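Local atomic coordinates of particle-associated glycoside hydrolase (Acinetobacter phage Fri1, PDB entry 6C72), a protein that serves as a trimeric phage tailspike and probably cleaves the capsular polysaccharide of Acinetobacter baumannii during virus entry. Residues Cys377-Leu382 with Gly396-Asn401; Val348-Cys353 with Cys372-Cys377; Asn401-Lys406 with Asn426-Thr431; Glu331-Val336 with Lys358-Asn363. All coordinates share one frame; numbering follows the deposited sequence.

Contact 1 (Cys377-Leu382 with Gly396-Asn401). With ZN (zinc ion), chain K.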
loop_
_atom_site.group_PDB
_atom_site.type_symbol
_atom_site.label_atom_id
_atom_site.label_comp_id
_atom_site.label_asym_id
_atom_site.label_seq_id
_atom_site.Cartn_x
_atom_site.Cartn_y
_atom_site.Cartn_z
ATOM N N CYS A 377 -5.081 10.985 7.754
ATOM C CA CYS A 377 -5.693 10.880 9.065
ATOM C C CYS A 377 -6.256 12.226 9.533
ATOM O O CYS A 377 -5.858 13.296 9.064
ATOM C CB CYS A 377 -4.675 10.363 10.081
ATOM S SG CYS A 377 -4.128 8.691 9.742
ATOM N N GLU A 378 -7.177 12.158 10.491
ATOM C CA GLU A 378 -7.772 13.338 11.101
ATOM C C GLU A 378 -7.429 13.387 12.583
ATOM O O GLU A 378 -7.421 12.357 13.261
ATOM C CB GLU A 378 -9.286 13.352 10.933
ATOM C CG GLU A 378 -9.778 13.357 9.501
ATOM C CD GLU A 378 -11.296 13.423 9.428
ATOM O OE1 GLU A 378 -11.887 14.229 10.178
ATOM O OE2 GLU A 378 -11.895 12.650 8.645
ATOM N N PHE A 379 -7.143 14.585 13.086
ATOM C CA PHE A 379 -6.764 14.777 14.483
ATOM C C PHE A 379 -7.633 15.870 15.097
ATOM O O PHE A 379 -7.664 16.995 14.584
ATOM C CB PHE A 379 -5.279 15.133 14.589
ATOM C CG PHE A 379 -4.361 14.022 14.167
ATOM C CD1 PHE A 379 -3.916 13.081 15.092
ATOM C CD2 PHE A 379 -3.946 13.908 12.851
ATOM C CE1 PHE A 379 -3.066 12.032 14.714
ATOM C CE2 PHE A 379 -3.093 12.876 12.464
ATOM C CZ PHE A 379 -2.660 11.929 13.403
ATOM N N ASP A 380 -8.360 15.535 16.174
ATOM C CA ASP A 380 -9.119 16.539 16.916
ATOM C C ASP A 380 -8.231 17.415 17.789
ATOM O O ASP A 380 -8.627 18.531 18.139
ATOM C CB ASP A 380 -10.184 15.880 17.804
ATOM C CG ASP A 380 -11.431 15.505 17.042
ATOM O OD1 ASP A 380 -11.477 15.732 15.819
ATOM O OD2 ASP A 380 -12.362 14.950 17.664
ATOM N N THR A 381 -7.059 16.919 18.174
ATOM C CA THR A 381 -6.163 17.645 19.060
ATOM C C THR A 381 -4.736 17.431 18.561
ATOM O O THR A 381 -4.551 17.177 17.367
ATOM C CB THR A 381 -6.374 17.179 20.516
ATOM O OG1 THR A 381 -5.573 17.949 21.417
ATOM C CG2 THR A 381 -6.072 15.685 20.687
ATOM N N LEU A 382 -3.741 17.511 19.449
ATOM C CA LEU A 382 -2.347 17.264 19.081
ATOM C C LEU A 382 -2.215 15.975 18.287
ATOM O O LEU A 382 -2.804 14.946 18.638
ATOM C CB LEU A 382 -1.472 17.140 20.330
ATOM C CG LEU A 382 -1.437 18.246 21.377
ATOM C CD1 LEU A 382 -0.640 17.746 22.563
ATOM C CD2 LEU A 382 -0.844 19.537 20.818
ATOM N N GLY A 396 10.218 9.509 8.774
ATOM C CA GLY A 396 8.892 9.122 8.370
ATOM C C GLY A 396 8.244 10.166 7.482
ATOM O O GLY A 396 8.868 11.141 7.064
ATOM N N ARG A 397 6.962 9.921 7.225
ATOM C CA ARG A 397 6.135 10.712 6.331
ATOM C C ARG A 397 4.809 10.972 7.030
ATOM O O ARG A 397 4.110 10.028 7.422
ATOM C CB ARG A 397 5.918 9.983 5.005
ATOM C CG ARG A 397 7.211 9.657 4.298
ATOM C CD ARG A 397 6.984 8.877 3.026
ATOM N NE ARG A 397 6.142 9.615 2.085
ATOM C CZ ARG A 397 6.597 10.506 1.201
ATOM N NH1 ARG A 397 7.899 10.788 1.128
ATOM N NH2 ARG A 397 5.745 11.116 0.376
ATOM N N PHE A 398 4.509 12.249 7.243
ATOM C CA PHE A 398 3.260 12.738 7.821
ATOM C C PHE A 398 2.551 13.501 6.702
ATOM O O PHE A 398 2.774 14.696 6.509
ATOM C CB PHE A 398 3.556 13.611 9.029
ATOM C CG PHE A 398 2.346 13.995 9.824
ATOM C CD1 PHE A 398 1.903 13.195 10.855
ATOM C CD2 PHE A 398 1.682 15.189 9.577
ATOM C CE1 PHE A 398 0.792 13.561 11.612
ATOM C CE2 PHE A 398 0.580 15.556 10.332
ATOM C CZ PHE A 398 0.128 14.733 11.350
ATOM N N THR A 399 1.708 12.798 5.950
ATOM C CA THR A 399 1.186 13.300 4.689
ATOM C C THR A 399 -0.337 13.348 4.676
ATOM O O THR A 399 -1.013 12.449 5.204
ATOM C CB THR A 399 1.671 12.438 3.518
ATOM O OG1 THR A 399 1.447 11.056 3.826
ATOM C CG2 THR A 399 3.165 12.675 3.213
ATOM N N ASN A 400 -0.871 14.420 4.084
ATOM C CA ASN A 400 -2.287 14.506 3.764
ATOM C C ASN A 400 -3.165 14.324 4.994
ATOM O O ASN A 400 -4.242 13.751 4.907
ATOM C CB ASN A 400 -2.669 13.493 2.691
ATOM C CG ASN A 400 -1.899 13.704 1.408
ATOM O OD1 ASN A 400 -1.199 12.802 0.932
ATOM N ND2 ASN A 400 -2.013 14.903 0.837
ATOM N N ASN A 401 -2.712 14.793 6.144
ATOM C CA ASN A 401 -3.498 14.730 7.361
ATOM C C ASN A 401 -4.093 16.097 7.648
ATOM O O ASN A 401 -3.629 17.124 7.139
ATOM C CB ASN A 401 -2.638 14.273 8.545
ATOM C CG ASN A 401 -1.909 12.979 8.260
ATOM O OD1 ASN A 401 -2.553 11.941 8.096
ATOM N ND2 ASN A 401 -0.553 13.031 8.172
HETATM ZN ZN ZN K . -13.915 14.432 10.751
#

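Contact 2 (Val348-Cys353 with Cys372-Cys377)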
loop_
_atom_site.group_PDB
_atom_site.type_symbol
_atom_site.label_atom_id
_atom_site.label_comp_id
_atom_site.label_asym_id
_atom_site.label_seq_id
_atom_site.Cartn_x
_atom_site.Cartn_y
_atom_site.Cartn_z
ATOM N N VAL A 348 4.700 0.525 11.519
ATOM C CA VAL A 348 3.332 0.786 11.939
ATOM C C VAL A 348 2.781 1.912 11.077
ATOM O O VAL A 348 3.383 2.985 10.993
ATOM C CB VAL A 348 3.294 1.181 13.419
ATOM C CG1 VAL A 348 1.890 1.602 13.816
ATOM C CG2 VAL A 348 3.830 0.060 14.274
ATOM N N LYS A 349 1.640 1.687 10.452
ATOM C CA LYS A 349 1.067 2.663 9.538
ATOM C C LYS A 349 -0.325 3.044 10.003
ATOM O O LYS A 349 -1.155 2.169 10.278
ATOM C CB LYS A 349 1.001 2.114 8.120
ATOM C CG LYS A 349 2.331 1.701 7.541
ATOM C CD LYS A 349 2.086 1.186 6.148
ATOM C CE LYS A 349 3.375 0.883 5.398
ATOM N NZ LYS A 349 3.779 -0.511 5.639
ATOM N N PHE A 350 -0.579 4.349 10.076
ATOM C CA PHE A 350 -1.913 4.882 10.336
ATOM C C PHE A 350 -2.421 5.481 9.033
ATOM O O PHE A 350 -1.909 6.512 8.573
ATOM C CB PHE A 350 -1.893 5.910 11.464
ATOM C CG PHE A 350 -1.458 5.347 12.800
ATOM C CD1 PHE A 350 -2.377 4.715 13.643
ATOM C CD2 PHE A 350 -0.159 5.472 13.227
ATOM C CE1 PHE A 350 -2.002 4.209 14.875
ATOM C CE2 PHE A 350 0.230 4.953 14.466
ATOM C CZ PHE A 350 -0.705 4.326 15.292
ATOM N N LEU A 351 -3.412 4.816 8.435
ATOM C CA LEU A 351 -3.973 5.169 7.137
ATOM C C LEU A 351 -5.469 5.421 7.282
ATOM O O LEU A 351 -6.183 4.591 7.857
ATOM C CB LEU A 351 -3.737 4.053 6.118
ATOM C CG LEU A 351 -2.324 3.491 5.978
ATOM C CD1 LEU A 351 -2.312 2.327 5.013
ATOM C CD2 LEU A 351 -1.370 4.581 5.507
ATOM N N ASN A 352 -5.933 6.571 6.780
ATOM C CA ASN A 352 -7.354 6.917 6.739
ATOM C C ASN A 352 -8.005 6.861 8.121
ATOM O O ASN A 352 -9.205 6.618 8.235
ATOM C CB ASN A 352 -8.130 6.021 5.762
ATOM C CG ASN A 352 -7.511 5.973 4.367
ATOM O OD1 ASN A 352 -6.624 6.756 4.034
ATOM N ND2 ASN A 352 -8.018 5.078 3.528
ATOM N N CYS A 353 -7.231 7.080 9.177
ATOM C CA CYS A 353 -7.745 6.957 10.527
ATOM C C CYS A 353 -8.198 8.305 11.068
ATOM O O CYS A 353 -7.785 9.367 10.593
ATOM C CB CYS A 353 -6.688 6.364 11.465
ATOM S SG CYS A 353 -6.238 4.639 11.120
ATOM N N CYS A 372 8.021 6.260 10.655
ATOM C CA CYS A 372 6.667 6.524 11.136
ATOM C C CYS A 372 5.771 7.027 9.997
ATOM O O CYS A 372 6.118 7.988 9.302
ATOM C CB CYS A 372 6.737 7.553 12.261
ATOM S SG CYS A 372 5.202 8.365 12.681
ATOM N N ILE A 373 4.611 6.388 9.815
ATOM C CA ILE A 373 3.711 6.667 8.694
ATOM C C ILE A 373 2.341 7.096 9.223
ATOM O O ILE A 373 1.618 6.290 9.829
ATOM C CB ILE A 373 3.565 5.444 7.772
ATOM C CG1 ILE A 373 4.899 5.107 7.085
ATOM C CG2 ILE A 373 2.459 5.681 6.749
ATOM C CD1 ILE A 373 5.364 6.142 6.112
ATOM N N VAL A 374 1.958 8.333 8.934
ATOM C CA VAL A 374 0.628 8.855 9.230
ATOM C C VAL A 374 0.108 9.520 7.955
ATOM O O VAL A 374 0.659 10.538 7.511
ATOM C CB VAL A 374 0.633 9.856 10.392
ATOM C CG1 VAL A 374 -0.813 10.343 10.661
ATOM C CG2 VAL A 374 1.295 9.259 11.634
ATOM N N ASP A 375 -0.938 8.951 7.358
ATOM C CA ASP A 375 -1.390 9.419 6.055
ATOM C C ASP A 375 -2.911 9.474 5.991
ATOM O O ASP A 375 -3.587 8.500 6.338
ATOM C CB ASP A 375 -0.839 8.512 4.951
ATOM C CG ASP A 375 -1.268 8.944 3.579
ATOM O OD1 ASP A 375 -0.622 9.864 3.024
ATOM O OD2 ASP A 375 -2.255 8.374 3.056
ATOM N N ASN A 376 -3.437 10.615 5.532
ATOM C CA ASN A 376 -4.874 10.831 5.347
ATOM C C ASN A 376 -5.653 10.562 6.633
ATOM O O ASN A 376 -6.741 9.983 6.617
ATOM C CB ASN A 376 -5.418 10.017 4.174
ATOM C CG ASN A 376 -5.260 10.744 2.844
ATOM O OD1 ASN A 376 -6.047 11.640 2.523
ATOM N ND2 ASN A 376 -4.238 10.375 2.070
ATOM N N CYS A 377 -5.081 10.985 7.754
ATOM C CA CYS A 377 -5.693 10.880 9.065
ATOM C C CYS A 377 -6.256 12.226 9.533
ATOM O O CYS A 377 -5.858 13.296 9.064
ATOM C CB CYS A 377 -4.675 10.363 10.081
ATOM S SG CYS A 377 -4.128 8.691 9.742
HETATM O O HOH W 1 -4.141 6.265 3.068
#

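Contact 3 (Asn401-Lys406 with Asn426-Thr431)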
loop_
_atom_site.group_PDB
_atom_site.type_symbol
_atom_site.label_atom_id
_atom_site.label_comp_id
_atom_site.label_asym_id
_atom_site.label_seq_id
_atom_site.Cartn_x
_atom_site.Cartn_y
_atom_site.Cartn_z
ATOM N N ASN A 401 -2.712 14.793 6.144
ATOM C CA ASN A 401 -3.498 14.730 7.361
ATOM C C ASN A 401 -4.093 16.097 7.648
ATOM O O ASN A 401 -3.629 17.124 7.139
ATOM C CB ASN A 401 -2.638 14.273 8.545
ATOM C CG ASN A 401 -1.909 12.979 8.260
ATOM O OD1 ASN A 401 -2.553 11.941 8.096
ATOM N ND2 ASN A 401 -0.553 13.031 8.172
ATOM N N THR A 402 -5.116 16.106 8.492
ATOM C CA THR A 402 -5.742 17.341 8.938
ATOM C C THR A 402 -5.640 17.411 10.455
ATOM O O THR A 402 -5.962 16.446 11.153
ATOM C CB THR A 402 -7.204 17.413 8.467
ATOM O OG1 THR A 402 -7.240 17.487 7.037
ATOM C CG2 THR A 402 -7.948 18.636 9.055
ATOM N N LEU A 403 -5.145 18.519 10.959
ATOM C CA LEU A 403 -5.208 18.811 12.384
ATOM C C LEU A 403 -6.360 19.799 12.573
ATOM O O LEU A 403 -6.254 20.972 12.216
ATOM C CB LEU A 403 -3.875 19.340 12.903
ATOM C CG LEU A 403 -2.860 18.241 13.270
ATOM C CD1 LEU A 403 -2.295 17.513 12.039
ATOM C CD2 LEU A 403 -1.723 18.783 14.127
ATOM N N TRP A 404 -7.486 19.304 13.099
ATOM C CA TRP A 404 -8.666 20.150 13.223
ATOM C C TRP A 404 -8.506 21.194 14.317
ATOM O O TRP A 404 -9.145 22.249 14.252
ATOM C CB TRP A 404 -9.913 19.300 13.486
ATOM C CG TRP A 404 -10.361 18.445 12.323
ATOM C CD1 TRP A 404 -10.428 17.073 12.277
ATOM C CD2 TRP A 404 -10.821 18.910 11.044
ATOM N NE1 TRP A 404 -10.895 16.660 11.052
ATOM C CE2 TRP A 404 -11.144 17.765 10.276
ATOM C CE3 TRP A 404 -10.980 20.175 10.472
ATOM C CZ2 TRP A 404 -11.613 17.856 8.969
ATOM C CZ3 TRP A 404 -11.445 20.261 9.185
ATOM C CH2 TRP A 404 -11.757 19.109 8.442
ATOM N N GLY A 405 -7.678 20.920 15.329
ATOM C CA GLY A 405 -7.499 21.860 16.424
ATOM C C GLY A 405 -8.754 22.119 17.227
ATOM O O GLY A 405 -8.953 23.234 17.711
ATOM N N LYS A 406 -9.610 21.111 17.386
ATOM C CA LYS A 406 -10.823 21.292 18.170
ATOM C C LYS A 406 -10.497 21.468 19.646
ATOM O O LYS A 406 -11.138 22.267 20.338
ATOM C CB LYS A 406 -11.762 20.102 17.956
ATOM C CG LYS A 406 -12.193 19.929 16.495
ATOM C CD LYS A 406 -13.045 18.682 16.263
ATOM C CE LYS A 406 -13.257 18.433 14.764
ATOM N NZ LYS A 406 -13.799 17.064 14.460
ATOM N N ASN A 426 -0.497 18.465 4.296
ATOM C CA ASN A 426 -1.392 18.480 5.442
ATOM C C ASN A 426 -2.259 19.742 5.465
ATOM O O ASN A 426 -1.909 20.774 4.892
ATOM C CB ASN A 426 -0.592 18.364 6.737
ATOM C CG ASN A 426 0.220 17.074 6.800
ATOM O OD1 ASN A 426 -0.318 16.006 7.105
ATOM N ND2 ASN A 426 1.502 17.159 6.474
ATOM N N ARG A 427 -3.406 19.642 6.143
ATOM C CA ARG A 427 -4.264 20.788 6.417
ATOM C C ARG A 427 -4.163 21.134 7.894
ATOM O O ARG A 427 -4.592 20.360 8.753
ATOM C CB ARG A 427 -5.709 20.512 6.025
ATOM C CG ARG A 427 -5.887 20.386 4.551
ATOM C CD ARG A 427 -7.183 21.029 4.150
ATOM N NE ARG A 427 -8.280 20.460 4.911
ATOM C CZ ARG A 427 -9.540 20.509 4.515
ATOM N NH1 ARG A 427 -9.844 21.109 3.370
ATOM N NH2 ARG A 427 -10.489 19.952 5.256
ATOM N N PHE A 428 -3.626 22.309 8.180
ATOM C CA PHE A 428 -3.395 22.763 9.545
ATOM C C PHE A 428 -4.446 23.817 9.889
ATOM O O PHE A 428 -4.328 24.981 9.491
ATOM C CB PHE A 428 -1.974 23.307 9.699
ATOM C CG PHE A 428 -0.893 22.254 9.586
ATOM C CD1 PHE A 428 -0.819 21.212 10.499
ATOM C CD2 PHE A 428 0.069 22.326 8.589
ATOM C CE1 PHE A 428 0.189 20.247 10.401
ATOM C CE2 PHE A 428 1.075 21.374 8.488
ATOM C CZ PHE A 428 1.139 20.337 9.391
ATOM N N GLN A 429 -5.484 23.409 10.616
ATOM C CA GLN A 429 -6.508 24.345 11.062
ATOM C C GLN A 429 -6.112 24.868 12.431
ATOM O O GLN A 429 -6.160 24.125 13.420
ATOM C CB GLN A 429 -7.896 23.714 11.117
ATOM C CG GLN A 429 -8.967 24.749 11.434
ATOM C CD GLN A 429 -10.377 24.220 11.297
ATOM O OE1 GLN A 429 -11.117 24.613 10.393
ATOM N NE2 GLN A 429 -10.764 23.330 12.206
ATOM N N ASP A 430 -5.713 26.142 12.478
ATOM C CA ASP A 430 -5.297 26.853 13.682
ATOM C C ASP A 430 -4.059 26.243 14.328
ATOM O O ASP A 430 -3.735 26.591 15.467
ATOM C CB ASP A 430 -6.416 26.932 14.739
ATOM C CG ASP A 430 -7.625 27.750 14.293
ATOM O OD1 ASP A 430 -7.469 28.722 13.530
ATOM O OD2 ASP A 430 -8.746 27.447 14.762
ATOM N N THR A 431 -3.357 25.344 13.638
ATOM C CA THR A 431 -2.203 24.668 14.223
ATOM C C THR A 431 -1.073 25.653 14.483
ATOM O O THR A 431 -0.613 26.335 13.561
ATOM C CB THR A 431 -1.706 23.559 13.300
ATOM O OG1 THR A 431 -2.816 22.780 12.844
ATOM C CG2 THR A 431 -0.715 22.660 14.040
#

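Contact 4 (Glu331-Val336 with Lys358-Asn363)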
loop_
_atom_site.group_PDB
_atom_site.type_symbol
_atom_site.label_atom_id
_atom_site.label_comp_id
_atom_site.label_asym_id
_atom_site.label_seq_id
_atom_site.Cartn_x
_atom_site.Cartn_y
_atom_site.Cartn_z
ATOM N N GLU A 331 -4.247 8.534 30.202
ATOM C CA GLU A 331 -3.502 9.193 29.135
ATOM C C GLU A 331 -4.088 8.750 27.803
ATOM O O GLU A 331 -3.982 7.561 27.452
ATOM C CB GLU A 331 -2.012 8.856 29.198
ATOM C CG GLU A 331 -1.197 9.602 28.168
ATOM C CD GLU A 331 0.288 9.233 28.200
ATOM O OE1 GLU A 331 0.683 8.258 27.516
ATOM O OE2 GLU A 331 1.051 9.920 28.920
ATOM N N PRO A 332 -4.704 9.649 27.029
ATOM C CA PRO A 332 -5.474 9.254 25.845
ATOM C C PRO A 332 -4.628 8.990 24.604
ATOM O O PRO A 332 -4.852 9.554 23.530
ATOM C CB PRO A 332 -6.410 10.467 25.647
ATOM C CG PRO A 332 -5.585 11.611 26.140
ATOM C CD PRO A 332 -4.775 11.095 27.293
ATOM N N THR A 333 -3.647 8.107 24.750
ATOM C CA THR A 333 -2.622 7.944 23.730
ATOM C C THR A 333 -2.747 6.609 23.007
ATOM O O THR A 333 -3.336 5.649 23.515
ATOM C CB THR A 333 -1.223 8.089 24.327
ATOM O OG1 THR A 333 -1.174 7.383 25.566
ATOM C CG2 THR A 333 -0.898 9.559 24.575
ATOM N N VAL A 334 -2.257 6.622 21.778
ATOM C CA VAL A 334 -2.065 5.465 20.919
ATOM C C VAL A 334 -0.555 5.288 20.840
ATOM O O VAL A 334 0.138 6.067 20.167
ATOM C CB VAL A 334 -2.695 5.698 19.538
ATOM C CG1 VAL A 334 -2.573 4.483 18.640
ATOM C CG2 VAL A 334 -4.153 6.131 19.703
ATOM N N LEU A 335 -0.032 4.323 21.587
ATOM C CA LEU A 335 1.401 4.198 21.801
ATOM C C LEU A 335 2.010 3.250 20.780
ATOM O O LEU A 335 1.450 2.192 20.485
ATOM C CB LEU A 335 1.714 3.669 23.204
ATOM C CG LEU A 335 1.258 4.429 24.444
ATOM C CD1 LEU A 335 -0.186 4.074 24.763
ATOM C CD2 LEU A 335 2.168 4.144 25.638
ATOM N N VAL A 336 3.168 3.630 20.254
ATOM C CA VAL A 336 3.980 2.752 19.426
ATOM C C VAL A 336 5.332 2.594 20.114
ATOM O O VAL A 336 6.058 3.578 20.300
ATOM C CB VAL A 336 4.142 3.294 18.000
ATOM C CG1 VAL A 336 5.109 2.396 17.209
ATOM C CG2 VAL A 336 2.797 3.382 17.319
ATOM N N LYS A 358 -9.865 13.145 22.775
ATOM C CA LYS A 358 -8.526 13.396 23.281
ATOM C C LYS A 358 -7.455 12.556 22.599
ATOM O O LYS A 358 -6.268 12.750 22.882
ATOM C CB LYS A 358 -8.488 13.131 24.785
ATOM C CG LYS A 358 -9.426 13.968 25.602
ATOM C CD LYS A 358 -8.932 15.386 25.689
ATOM C CE LYS A 358 -9.849 16.207 26.574
ATOM N NZ LYS A 358 -9.300 17.572 26.788
ATOM N N ALA A 359 -7.826 11.677 21.671
ATOM C CA ALA A 359 -6.871 10.703 21.149
ATOM C C ALA A 359 -5.719 11.379 20.412
ATOM O O ALA A 359 -5.918 12.344 19.673
ATOM C CB ALA A 359 -7.572 9.721 20.218
ATOM N N THR A 360 -4.507 10.851 20.613
ATOM C CA THR A 360 -3.281 11.393 20.037
ATOM C C THR A 360 -2.223 10.292 19.995
ATOM O O THR A 360 -2.292 9.320 20.741
ATOM C CB THR A 360 -2.784 12.605 20.839
ATOM O OG1 THR A 360 -1.608 13.150 20.223
ATOM C CG2 THR A 360 -2.487 12.214 22.283
ATOM N N ILE A 361 -1.254 10.441 19.096
ATOM C CA ILE A 361 -0.209 9.438 18.918
ATOM C C ILE A 361 0.916 9.707 19.904
ATOM O O ILE A 361 1.346 10.858 20.062
ATOM C CB ILE A 361 0.319 9.449 17.478
ATOM C CG1 ILE A 361 -0.785 9.035 16.507
ATOM C CG2 ILE A 361 1.567 8.581 17.349
ATOM C CD1 ILE A 361 -0.401 9.237 15.074
ATOM N N ARG A 362 1.396 8.649 20.568
ATOM C CA ARG A 362 2.531 8.750 21.479
ATOM C C ARG A 362 3.702 7.915 20.970
ATOM O O ARG A 362 3.610 6.684 20.871
ATOM C CB ARG A 362 2.155 8.309 22.897
ATOM C CG ARG A 362 3.386 8.105 23.801
ATOM C CD ARG A 362 3.021 7.934 25.265
ATOM N NE ARG A 362 4.154 7.405 26.016
ATOM C CZ ARG A 362 4.110 7.026 27.296
ATOM N NH1 ARG A 362 2.985 7.124 27.983
ATOM N NH2 ARG A 362 5.199 6.540 27.888
ATOM N N ASN A 363 4.825 8.579 20.717
ATOM C CA ASN A 363 6.066 7.901 20.376
ATOM C C ASN A 363 6.668 7.330 21.655
ATOM O O ASN A 363 7.077 8.074 22.548
ATOM C CB ASN A 363 7.007 8.881 19.680
ATOM C CG ASN A 363 8.418 8.334 19.525
ATOM O OD1 ASN A 363 8.633 7.115 19.549
ATOM N ND2 ASN A 363 9.390 9.231 19.355
#

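Contact 1 (Cys377-Leu382 with Gly396-Asn401)
Cys377 and Asn401 bring the two backbones together at one corner, with their CA atoms 4.7 Å apart; from there strand 396-399 and residues 378-382 lead away on different faces. This is a turn between two faces of a right-handed parallel beta-helix, the fold expected of a phage tailspike. Strands 378-379 and 396-399 belong to successive coils, so they do not pair directly. Each pairs with the matching strand of its neighbouring coil.

The side chain of Asn401 makes the polar link. Its OD1 accepts from Cys377 N at 2.7 Å, in the carbonyl plane and on a lone pair. The N-H points almost straight at the oxygen, at 162°. A chi1 of -53° sets CG of Asn401 beside the backbone N and turns OD1 to Cys377 N. Its ND2 lies 3.3 Å above the centre of the Phe398 ring and also donates to Val374 O. Both ends of this buried amide are therefore held.

Phe379 and Phe398 meet inside the helix from opposite directions. Their planes are 28° apart, but the rings are slid so far that they barely overlap. The closest atoms are Phe379 CE2 and Phe398 CZ, 3.9 Å apart. Phe379 also stacks on Phe355, and Phe398 meets Phe411 edge-to-face.

Glu378 points away from Asn401 and Phe398, to the outside. There Pro342 of the second subunit packs on it, and Glu378 OE1 binds a zinc ion at 2.1 Å.

Contact 2 (Val348-Cys353 with Cys372-Cys377)
Ile373 and Lys349 lie side by side on one face of a parallel strand pair. Lys349 CG rests 3.9 Å from Ile373 CB, and the amine of Lys349 turns off to Asn347. Ile373 CG2, anti to its own N, is directed at the aliphatic part of Lys349 and at Leu351 CD2. No residue here is more covered by the facing segment than Ile373.

Phe350 points to the other face, with Val374. Its backbone is gripped twice: Phe350 N donates to Ile373 O (2.9 Å), and Phe350 O accepts from Asp375 N (2.9 Å). Asn352 N continues the pattern to Asp375 O at 3.1 Å. The ring edge of Phe350 lies near Ile373 O, and the ring also packs on Val334 and Val336.

These are successive rungs of one wall of the parallel beta-helix, and the strand axes differ by only 8°. Asn352 and Asn376 both take the left-handed conformation, with matching positions in successive coils. Cys377 SG, under the preceding turn, accepts a long bond from Cys353 N at 3.5 Å.

On the outside, a water lies within bonding distance of Asn352 OD1 and Asp375 OD2. Asn376 ND2 meets Asp375 OD2 from above the carboxylate plane at 3.0 Å. Asn352 ND2 goes to Asp279 of the second subunit, and Asp375 OD1 to Thr399. Asp375, with Asp371, is a zinc-binding residue of this protein.

Contact 3 (Asn401-Lys406 with Asn426-Thr431)
Thr402 and Leu403 pair with Arg427 and Phe428 in a short parallel strand contact between neighbouring coils of the beta-helix, just after the turn at Asn401. Asn401 O accepts from Arg427 N. Leu403 then bonds through its N to Arg427 O and through its O to Gln429 N, the residues flanking Phe428, as in a parallel bridge.

Asn426 repeats, one coil on, the way in which Asn401 is used. Its OD1 accepts from Asn401 N at 2.9 Å, with the donor tilted from the carbonyl plane. A weak bond from Asn401 ND2 reaches the same oxygen. The two amides lie side by side with planes 23° apart, and Asn426 ND2 carries the pattern on to Phe398 O.

Leu403 and Phe428 point together into the helix interior. Leu403 CD1 touches Phe428 CE1 at 4.0 Å, and Leu403 CD2 meets Thr431 CG2. Phe411 packs against both Leu403 and Phe428.

Thr402 and Arg427 lie on the other face. Thr402 OG1 sits 3.5 Å from Arg427 CB and bonds to Pro342 O of the second subunit. Thr402 CG2 covers one face of the Trp404 ring. The guanidinium of Arg427 is turned 72° from the indole and brings NH2 to within 3.5 Å of Trp404 CH2. Trp404 NE1 is hydrogen-bonded to Glu378 OE1.

Gln429 reaches across to the indole edge with an extended chain, CG anti to N (chi1 -174°). Its NE2 lies at that edge and donates to Trp404 O at 2.8 Å, on a lone pair.

Contact 4 (Glu331-Val336 with Lys358-Asn363)
Backbone hydrogen bonds join Thr333-Val336 to Thr360-Asn363 as parallel rungs of the beta-helix. Val334 N donates to Thr360 O, Arg362 N to Val334 O and Val336 N to Arg362 O. Ahead of them, Pro332 centres an inverse gamma turn, and Thr360 N makes a weak bond to Pro332 O.

Apolar packing is spread along the pair. Pro332 CB meets Lys358 CB at 3.5 Å, and Thr333 CG2 touches Thr360 CG2 at 3.9 Å. Thr333 also leans on Arg362 CB. On the other face Val334 packs on Phe300 and Phe322.

The charged pair is Glu331 with Arg362. Arg362 runs out extended, CG anti to N (chi1 167°), and Leu335 CD2 lies 3.6 Å above its guanidinium plane, toward the rim. Glu331 OE1 lies in that plane and takes Arg362 NH1 on its syn lone pair at 2.6 Å; the two groups are turned 67° apart. Thr333 OG1 donates to the anti lone pair of Glu331 OE1 at 2.8 Å.

Glu331 OE2 is hydrogen-bonded to Thr387 OG1, and Arg362 NH2 to Asn364 OD1. Glu331 and Asn364 probably fix the guanidinium's rotation, and the two donors on OE1 would favour an ionised carboxylate.

In the fold
Contacts 2, 3 and 4 are parallel strand pairings between coils of one beta-helix, whereas contact 1 bridges a corner. Contacts 1 and 2 share Cys377, and contacts 1 and 3 share Asn401, so these three form a continuous run. Contacts 2 and 4 alternate along the chain, and their apolar faces meet inside the helix through Val374 with Ile361 and Val348 with Val336. Contacts 1, 3 and 4 are buried; contact 2 is partly buried. The second subunit reaches asparagines and a zinc-binding carboxylate in contacts 1 and 2, but threonine, indole and arginine in contact 3. No other chain touches contact 4, the one with a salt bridge between its two segments.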